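Dihydroorotase (Agrobacterium tumefaciens, PDB 2OGJ) catalyses the zinc-dependent deacetylation of acetyl-(R)-mandelate in vitro and, less efficiently, of acetyl glycolate. Local coordinates at residues A[17-22]-A[38-43]; A[177-182]-A[209-214]; A[306-311]-A[373-378]. All blocks are in the same frame, centred on the assembly; numbering follows the deposited sequence.

Contact 1. Residues A[17-22]-A[38-43]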
loop_
_atom_site.group_PDB
_atom_site.type_symbol
_atom_site.label_atom_id
_atom_site.label_comp_id
_atom_site.label_asym_id
_atom_site.label_seq_id
_atom_site.Cartn_x
_atom_site.Cartn_y
_atom_site.Cartn_z
ATOM N N ILE A 17 -43.974 35.287 -24.778
ATOM C CA ILE A 17 -43.059 36.377 -24.508
ATOM C C ILE A 17 -42.610 36.993 -25.801
ATOM O O ILE A 17 -42.485 36.319 -26.821
ATOM C CB ILE A 17 -41.772 35.918 -23.801
ATOM C CG1 ILE A 17 -42.086 35.127 -22.534
ATOM C CG2 ILE A 17 -40.931 37.126 -23.460
ATOM C CD1 ILE A 17 -40.832 34.645 -21.830
ATOM N N LEU A 18 -42.352 38.288 -25.747
ATOM C CA LEU A 18 -41.873 38.991 -26.905
ATOM C C LEU A 18 -40.600 39.719 -26.512
ATOM O O LEU A 18 -40.626 40.672 -25.742
ATOM C CB LEU A 18 -42.925 39.975 -27.410
ATOM C CG LEU A 18 -42.407 40.854 -28.549
ATOM C CD1 LEU A 18 -42.071 39.979 -29.742
ATOM C CD2 LEU A 18 -43.437 41.903 -28.917
ATOM N N LEU A 19 -39.477 39.222 -27.009
ATOM C CA LEU A 19 -38.192 39.849 -26.751
ATOM C C LEU A 19 -38.012 40.808 -27.909
ATOM O O LEU A 19 -37.991 40.392 -29.062
ATOM C CB LEU A 19 -37.044 38.827 -26.773
ATOM C CG LEU A 19 -36.939 37.846 -25.611
ATOM C CD1 LEU A 19 -38.203 37.007 -25.525
ATOM C CD2 LEU A 19 -35.738 36.969 -25.817
ATOM N N THR A 20 -37.908 42.092 -27.611
ATOM C CA THR A 20 -37.719 43.059 -28.671
ATOM C C THR A 20 -36.310 43.631 -28.606
ATOM O O THR A 20 -35.645 43.578 -27.576
ATOM C CB THR A 20 -38.760 44.204 -28.575
ATOM O OG1 THR A 20 -38.630 44.878 -27.316
ATOM C CG2 THR A 20 -40.175 43.639 -28.700
ATOM N N ASN A 21 -35.804 44.117 -29.723
ATOM C CA ASN A 21 -34.543 44.808 -29.876
ATOM C C ASN A 21 -33.396 43.942 -29.397
ATOM O O ASN A 21 -32.530 44.417 -28.566
ATOM C CB ASN A 21 -34.606 46.168 -29.188
ATOM C CG ASN A 21 -35.945 46.840 -29.417
ATOM O OD1 ASN A 21 -36.836 46.270 -30.053
ATOM N ND2 ASN A 21 -36.098 48.054 -28.902
ATOM N N VAL A 22 -33.186 42.759 -29.967
ATOM C CA VAL A 22 -32.068 41.866 -29.667
ATOM C C VAL A 22 -31.185 41.725 -30.905
ATOM O O VAL A 22 -31.667 41.831 -32.033
ATOM C CB VAL A 22 -32.556 40.442 -29.257
ATOM C CG1 VAL A 22 -33.273 40.504 -27.943
ATOM C CG2 VAL A 22 -33.477 39.870 -30.318
ATOM N N ILE A 38 -38.122 38.637 -31.119
ATOM C CA ILE A 38 -38.451 37.216 -31.118
ATOM C C ILE A 38 -39.699 36.988 -30.277
ATOM O O ILE A 38 -39.830 37.531 -29.179
ATOM C CB ILE A 38 -37.285 36.363 -30.550
ATOM C CG1 ILE A 38 -35.978 36.728 -31.259
ATOM C CG2 ILE A 38 -37.561 34.876 -30.760
ATOM C CD1 ILE A 38 -34.752 35.999 -30.727
ATOM N N LEU A 39 -40.623 36.201 -30.814
ATOM C CA LEU A 39 -41.859 35.884 -30.114
ATOM C C LEU A 39 -41.869 34.423 -29.643
ATOM O O LEU A 39 -41.773 33.496 -30.455
ATOM C CB LEU A 39 -43.056 36.123 -31.031
ATOM C CG LEU A 39 -44.419 35.856 -30.389
ATOM C CD1 LEU A 39 -44.668 36.927 -29.357
ATOM C CD2 LEU A 39 -45.520 35.872 -31.421
ATOM N N ILE A 40 -41.977 34.222 -28.333
ATOM C CA ILE A 40 -42.014 32.876 -27.774
ATOM C C ILE A 40 -43.454 32.499 -27.429
ATOM O O ILE A 40 -44.157 33.259 -26.752
ATOM C CB ILE A 40 -41.192 32.759 -26.479
ATOM C CG1 ILE A 40 -39.839 33.467 -26.631
ATOM C CG2 ILE A 40 -41.002 31.290 -26.141
ATOM C CD1 ILE A 40 -38.945 32.882 -27.671
ATOM N N GLY A 41 -43.889 31.329 -27.899
ATOM C CA GLY A 41 -45.237 30.865 -27.613
ATOM C C GLY A 41 -45.351 30.287 -26.213
ATOM O O GLY A 41 -44.346 29.898 -25.618
ATOM N N GLY A 42 -46.569 30.254 -25.675
ATOM C CA GLY A 42 -46.799 29.716 -24.342
ATOM C C GLY A 42 -46.245 28.309 -24.167
ATOM O O GLY A 42 -46.079 27.828 -23.037
ATOM N N ASP A 43 -45.973 27.646 -25.290
ATOM C CA ASP A 43 -45.400 26.302 -25.288
ATOM C C ASP A 43 -43.861 26.399 -25.327
ATOM O O ASP A 43 -43.157 25.410 -25.533
ATOM C CB ASP A 43 -45.912 25.499 -26.495
ATOM C CG ASP A 43 -45.589 26.160 -27.833
ATOM O OD1 ASP A 43 -45.720 25.476 -28.877
ATOM O OD2 ASP A 43 -45.220 27.357 -27.846
#
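I17 pairs with I40, and L19 with I38, through the backbones of two antiparallel strands. Both are hydrogen-bonded pairs closed in each direction: I17 N gives to I40 O at 2.8 Å and I40 N to I17 O at 2.6 Å, and the amides and carbonyls of L19 and I38 repeat the exchange. Between them L18 and L39 make a non-hydrogen-bonded pair, their CA atoms 4.5 Å apart. L18 and L39 share one face; in L39, CG stands anti to the backbone N (chi1 -179°), which brings its CD1 alongside L18 CB at 4.0 Å. I17, L19, I38 and I40 occupy the other face, where L19 CD1 leans diagonally to I40 CG1, 4.1 Å away. V22, beyond the corner at N21, folds back over this face and sets its CG2 against I38 CD1 at 4.1 Å, the two side chains nearly perpendicular. That corner is a G1 beta bulge, N21 and V22 both facing T36. The pair forms the middle of a four-stranded sheet, with strand 46-50 beyond 36-40 and strand 59-61 running parallel to 17-20, while I69 of strand 68-75 packs against L19, V22 and I38.

Contact 2. Residues A[177-182]-A[209-214]; sequences RASHVI and VGEPPA
At the zinc end of the barrel, the turn from the short strand 177-178 into helix 180-183 meets the loop after strand 206-209, through A178, S179 and H180 on one side and E211, P213 and A214 on the other. A178 and A214 meet methyl to methyl, CB to CB at 3.8 Å. The imidazole of H180 is met on one face and at one edge: E211 CG lies over the face, 4.1 Å from the ring centroid and offset toward the rim in a CH-pi contact, while P213 CD sits at the edge, in the ring plane. H180 carries CG between its backbone N and carbonyl carbon (chi1 76°), which turns the ring onto these two residues. The location is that of a TIM-barrel amidohydrolase active site: S179 OG makes a weak hydrogen bond to NE2 of H208, a zinc ligand, so S179 is a second-shell neighbour of the metal. A178 centres an inverse gamma turn that bends the chain into S179. Between the segments, H180 N reaches E211 O in a weak bond of 3.5 Å; a bond from V181 N to E211 OE1 is doubtful. On the outside, I152 of a second subunit packs on both H180 and P213.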
loop_
_atom_site.group_PDB
_atom_site.type_symbol
_atom_site.label_atom_id
_atom_site.label_comp_id
_atom_site.label_asym_id
_atom_site.label_seq_id
_atom_site.Cartn_x
_atom_site.Cartn_y
_atom_site.Cartn_z
ATOM N N ARG A 177 -9.135 12.882 -13.162
ATOM C CA ARG A 177 -8.289 13.951 -12.682
ATOM C C ARG A 177 -6.872 13.356 -12.540
ATOM O O ARG A 177 -6.489 12.794 -11.500
ATOM C CB ARG A 177 -8.844 14.484 -11.357
ATOM C CG ARG A 177 -10.231 15.089 -11.515
ATOM C CD ARG A 177 -11.013 15.100 -10.213
ATOM N NE ARG A 177 -10.592 16.129 -9.264
ATOM C CZ ARG A 177 -10.441 15.910 -7.959
ATOM N NH1 ARG A 177 -10.669 14.706 -7.468
ATOM N NH2 ARG A 177 -10.072 16.883 -7.145
ATOM N N ALA A 178 -6.112 13.464 -13.628
ATOM C CA ALA A 178 -4.746 12.961 -13.698
ATOM C C ALA A 178 -3.785 13.959 -13.047
ATOM O O ALA A 178 -3.200 14.805 -13.723
ATOM C CB ALA A 178 -4.378 12.737 -15.141
ATOM N N SER A 179 -3.647 13.867 -11.728
ATOM C CA SER A 179 -2.760 14.745 -10.962
ATOM C C SER A 179 -2.405 14.014 -9.681
ATOM O O SER A 179 -3.259 13.370 -9.085
ATOM C CB SER A 179 -3.458 16.063 -10.631
ATOM O OG SER A 179 -3.689 16.816 -11.810
ATOM N N HIS A 180 -1.158 14.129 -9.235
ATOM C CA HIS A 180 -0.752 13.378 -8.057
ATOM C C HIS A 180 -1.547 13.634 -6.780
ATOM O O HIS A 180 -1.551 12.801 -5.857
ATOM C CB HIS A 180 0.765 13.497 -7.832
ATOM C CG HIS A 180 1.222 14.800 -7.267
ATOM N ND1 HIS A 180 0.888 15.218 -5.997
ATOM C CD2 HIS A 180 2.087 15.722 -7.751
ATOM C CE1 HIS A 180 1.532 16.340 -5.724
ATOM N NE2 HIS A 180 2.268 16.667 -6.771
ATOM N N VAL A 181 -2.258 14.753 -6.745
ATOM C CA VAL A 181 -3.079 15.057 -5.589
ATOM C C VAL A 181 -4.213 14.044 -5.546
ATOM O O VAL A 181 -4.668 13.662 -4.464
ATOM C CB VAL A 181 -3.647 16.483 -5.680
ATOM C CG1 VAL A 181 -4.951 16.613 -4.875
ATOM C CG2 VAL A 181 -2.601 17.461 -5.168
ATOM N N ILE A 182 -4.652 13.598 -6.724
ATOM C CA ILE A 182 -5.734 12.627 -6.817
ATOM C C ILE A 182 -5.177 11.218 -7.009
ATOM O O ILE A 182 -5.355 10.343 -6.156
ATOM C CB ILE A 182 -6.689 12.900 -8.019
ATOM C CG1 ILE A 182 -7.327 14.292 -7.923
ATOM C CG2 ILE A 182 -7.762 11.816 -8.067
ATOM C CD1 ILE A 182 -6.417 15.438 -8.380
ATOM N N VAL A 209 -5.567 18.164 -15.931
ATOM C CA VAL A 209 -4.126 18.069 -15.818
ATOM C C VAL A 209 -3.636 19.019 -14.720
ATOM O O VAL A 209 -4.150 20.124 -14.576
ATOM C CB VAL A 209 -3.442 18.418 -17.165
ATOM C CG1 VAL A 209 -4.044 17.584 -18.289
ATOM C CG2 VAL A 209 -3.580 19.898 -17.456
ATOM N N GLY A 210 -2.654 18.576 -13.939
ATOM C CA GLY A 210 -2.123 19.407 -12.871
ATOM C C GLY A 210 -0.727 18.972 -12.485
ATOM O O GLY A 210 0.083 18.660 -13.353
ATOM N N GLU A 211 -0.456 18.938 -11.185
ATOM C CA GLU A 211 0.847 18.534 -10.672
ATOM C C GLU A 211 1.297 17.295 -11.449
ATOM O O GLU A 211 0.727 16.213 -11.293
ATOM C CB GLU A 211 0.756 18.225 -9.172
ATOM C CG GLU A 211 -0.358 18.960 -8.430
ATOM C CD GLU A 211 -1.740 18.497 -8.873
ATOM O OE1 GLU A 211 -2.170 17.372 -8.515
ATOM O OE2 GLU A 211 -2.398 19.266 -9.598
ATOM N N PRO A 212 2.351 17.450 -12.282
ATOM C CA PRO A 212 2.991 16.470 -13.160
ATOM C C PRO A 212 2.679 14.973 -13.068
ATOM O O PRO A 212 2.017 14.450 -13.967
ATOM C CB PRO A 212 4.493 16.791 -13.028
ATOM C CG PRO A 212 4.586 17.855 -11.924
ATOM C CD PRO A 212 3.280 18.569 -12.058
ATOM N N PRO A 213 3.104 14.270 -11.992
ATOM C CA PRO A 213 2.830 12.813 -11.885
ATOM C C PRO A 213 1.465 12.397 -12.458
ATOM O O PRO A 213 0.458 12.290 -11.745
ATOM C CB PRO A 213 2.976 12.539 -10.395
ATOM C CG PRO A 213 4.019 13.583 -9.972
ATOM C CD PRO A 213 3.575 14.822 -10.707
ATOM N N ALA A 214 1.503 12.155 -13.771
ATOM C CA ALA A 214 0.389 11.813 -14.658
ATOM C C ALA A 214 0.515 13.013 -15.588
ATOM O O ALA A 214 -0.397 13.818 -15.712
ATOM C CB ALA A 214 -0.922 11.853 -13.928
#

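Contact 3. Residues A[306-311]-A[373-378]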
loop_
_atom_site.group_PDB
_atom_site.type_symbol
_atom_site.label_atom_id
_atom_site.label_comp_id
_atom_site.label_asym_id
_atom_site.label_seq_id
_atom_site.Cartn_x
_atom_site.Cartn_y
_atom_site.Cartn_z
ATOM N N THR A 306 -17.506 36.449 -16.385
ATOM C CA THR A 306 -16.204 37.004 -16.036
ATOM C C THR A 306 -15.091 36.218 -16.746
ATOM O O THR A 306 -14.094 36.793 -17.188
ATOM C CB THR A 306 -15.958 36.952 -14.502
ATOM O OG1 THR A 306 -16.988 37.672 -13.816
ATOM C CG2 THR A 306 -14.595 37.563 -14.155
ATOM N N THR A 307 -15.277 34.904 -16.848
ATOM C CA THR A 307 -14.299 34.034 -17.482
ATOM C C THR A 307 -14.247 34.360 -18.969
ATOM O O THR A 307 -13.163 34.338 -19.577
ATOM C CB THR A 307 -14.676 32.527 -17.254
ATOM O OG1 THR A 307 -14.640 32.236 -15.851
ATOM C CG2 THR A 307 -13.714 31.575 -17.981
HETATM N N MSE A 308 -15.409 34.660 -19.559
HETATM C CA MSE A 308 -15.465 35.013 -20.980
HETATM C C MSE A 308 -14.741 36.354 -21.162
HETATM O O MSE A 308 -14.091 36.577 -22.171
HETATM C CB MSE A 308 -16.915 35.141 -21.452
HETATM C CG MSE A 308 -17.742 33.858 -21.364
HETATM SE SE MSE A 308 -19.551 34.093 -21.491
HETATM C CE MSE A 308 -19.705 34.495 -23.147
ATOM N N SER A 309 -14.839 37.222 -20.158
ATOM C CA SER A 309 -14.203 38.538 -20.185
ATOM C C SER A 309 -12.676 38.488 -20.101
ATOM O O SER A 309 -12.004 39.361 -20.654
ATOM C CB SER A 309 -14.740 39.419 -19.050
ATOM O OG SER A 309 -16.141 39.597 -19.159
ATOM N N LYS A 310 -12.133 37.487 -19.403
ATOM C CA LYS A 310 -10.678 37.333 -19.268
ATOM C C LYS A 310 -10.070 36.864 -20.590
ATOM O O LYS A 310 -8.982 37.307 -20.979
ATOM C CB LYS A 310 -10.334 36.333 -18.154
ATOM C CG LYS A 310 -10.756 36.782 -16.754
ATOM C CD LYS A 310 -10.362 35.757 -15.705
ATOM C CE LYS A 310 -10.765 36.205 -14.318
ATOM N NZ LYS A 310 -10.657 35.090 -13.335
ATOM N N LEU A 311 -10.775 35.971 -21.283
ATOM C CA LEU A 311 -10.299 35.468 -22.562
ATOM C C LEU A 311 -10.367 36.582 -23.589
ATOM O O LEU A 311 -9.467 36.743 -24.405
ATOM C CB LEU A 311 -11.133 34.273 -23.021
ATOM C CG LEU A 311 -10.654 32.877 -22.608
ATOM C CD1 LEU A 311 -9.198 32.705 -23.031
ATOM C CD2 LEU A 311 -10.822 32.672 -21.101
ATOM N N ARG A 373 -13.731 45.466 -21.002
ATOM C CA ARG A 373 -15.027 45.121 -21.575
ATOM C C ARG A 373 -15.574 43.931 -20.805
ATOM O O ARG A 373 -14.841 43.005 -20.478
ATOM C CB ARG A 373 -14.883 44.787 -23.054
ATOM C CG ARG A 373 -14.494 45.990 -23.881
ATOM C CD ARG A 373 -13.832 45.577 -25.172
ATOM N NE ARG A 373 -14.776 45.182 -26.210
ATOM C CZ ARG A 373 -14.424 44.544 -27.323
ATOM N NH1 ARG A 373 -13.152 44.222 -27.536
ATOM N NH2 ARG A 373 -15.338 44.237 -28.233
ATOM N N LEU A 374 -16.867 43.962 -20.510
ATOM C CA LEU A 374 -17.472 42.893 -19.742
ATOM C C LEU A 374 -18.734 42.255 -20.279
ATOM O O LEU A 374 -19.722 42.933 -20.577
ATOM C CB LEU A 374 -17.766 43.388 -18.333
ATOM C CG LEU A 374 -16.547 43.710 -17.487
ATOM C CD1 LEU A 374 -17.014 44.351 -16.197
ATOM C CD2 LEU A 374 -15.743 42.440 -17.228
ATOM N N PHE A 375 -18.699 40.936 -20.402
ATOM C CA PHE A 375 -19.888 40.240 -20.819
ATOM C C PHE A 375 -20.768 40.376 -19.590
ATOM O O PHE A 375 -20.325 40.131 -18.463
ATOM C CB PHE A 375 -19.609 38.773 -21.128
ATOM C CG PHE A 375 -18.910 38.561 -22.431
ATOM C CD1 PHE A 375 -17.524 38.672 -22.518
ATOM C CD2 PHE A 375 -19.642 38.277 -23.584
ATOM C CE1 PHE A 375 -16.872 38.508 -23.734
ATOM C CE2 PHE A 375 -19.002 38.109 -24.809
ATOM C CZ PHE A 375 -17.613 38.224 -24.885
ATOM N N GLU A 376 -22.000 40.817 -19.808
ATOM C CA GLU A 376 -22.931 40.996 -18.709
ATOM C C GLU A 376 -24.304 40.413 -19.062
ATOM O O GLU A 376 -25.077 41.015 -19.807
ATOM C CB GLU A 376 -23.037 42.483 -18.364
ATOM C CG GLU A 376 -23.291 42.726 -16.894
ATOM C CD GLU A 376 -22.123 43.413 -16.194
ATOM O OE1 GLU A 376 -20.992 43.364 -16.727
ATOM O OE2 GLU A 376 -22.329 43.995 -15.102
ATOM N N PRO A 377 -24.607 39.209 -18.543
ATOM C CA PRO A 377 -25.893 38.567 -18.823
ATOM C C PRO A 377 -27.073 39.343 -18.259
ATOM O O PRO A 377 -26.999 39.890 -17.164
ATOM C CB PRO A 377 -25.734 37.178 -18.201
ATOM C CG PRO A 377 -24.743 37.373 -17.127
ATOM C CD PRO A 377 -23.745 38.319 -17.744
ATOM N N ARG A 378 -28.152 39.388 -19.038
ATOM C CA ARG A 378 -29.403 40.088 -18.697
ATOM C C ARG A 378 -30.547 39.117 -18.462
ATOM O O ARG A 378 -31.188 39.135 -17.405
ATOM C CB ARG A 378 -29.729 41.079 -19.795
ATOM C CG ARG A 378 -29.349 42.497 -19.448
ATOM C CD ARG A 378 -27.870 42.631 -19.212
ATOM N NE ARG A 378 -27.443 44.006 -19.453
ATOM C CZ ARG A 378 -26.735 44.753 -18.613
ATOM N NH1 ARG A 378 -26.351 44.281 -17.437
ATOM N NH2 ARG A 378 -26.408 45.986 -18.960
#
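Helix segment 306-311 runs nearly antiparallel to strand 374-378, at 158° with the axes 6.9 Å apart at closest, and S309 faces L374 where the backbones come nearest. The one hydrogen bond between the segments ties a strand amide to a helix side chain: F375 N donates to S309 OG at 3.1 Å, with a fairly straight N-H...O angle of 162°. S309 OG stands beside its own backbone N, anti to the carbonyl carbon (chi1 -60°), and from there it also bonds to A305 O, one turn back in the helix. Since a carbonyl can only accept, the hydroxyl passes the bond on, taking from F375 and giving to A305. L374 CD2 lies beside the same hydroxyl, 3.5 Å from S309 OG.

The F375 ring lies against the helix, meeting it at an edge and on one face. At the edge, in plane, lies S309 OG. Over the face runs M308, modelled as selenomethionine, its side chain crossing that of F375 at about a right angle. M308 CB makes a CH-pi contact 4.2 Å from the ring centroid; SE lies obliquely at 5.0 Å in a Met-aromatic contact; and the bend about the last torsion brings CE back to F375 CD2 at 3.8 Å. V321 of helix 318-323 touches both M308 and F375, and L312 adds to the packing on the ring.

Helix 304-313 thus packs on strand 368-382, which pairs antiparallel with 348-362 in the mixed sheet; L374 touches A357 and L359 of that partner. Chemically the joint is mostly apolar, with a single polar link inside it: the buried hydroxyl of S309, held as acceptor and donor, connects the strand amide of F375 to the helix carbonyl A305 O.

In the fold
Along the chain the contacts come in series: contact 1 near the N-terminus, contact 2 in the middle, contact 3 toward the C-terminus. Contacts 1 and 2 lie on opposite sides of the chain's centre, about 47 Å between centres. The centre of contact 3 is about 24 Å from that of contact 1 and 30 Å from that of contact 2; none touches another. Contact 1 sits in its own four-stranded sheet, but the corner after it leads through strand 22-24 into the mixed sheet to which strand 368-382 of contact 3 belongs. Contact 2 lies at the ends of the parallel barrel strands 177-178 and 206-209. Only contact 2 lies beside the annotated zinc site; contacts 1 and 3 are structural packing away from it.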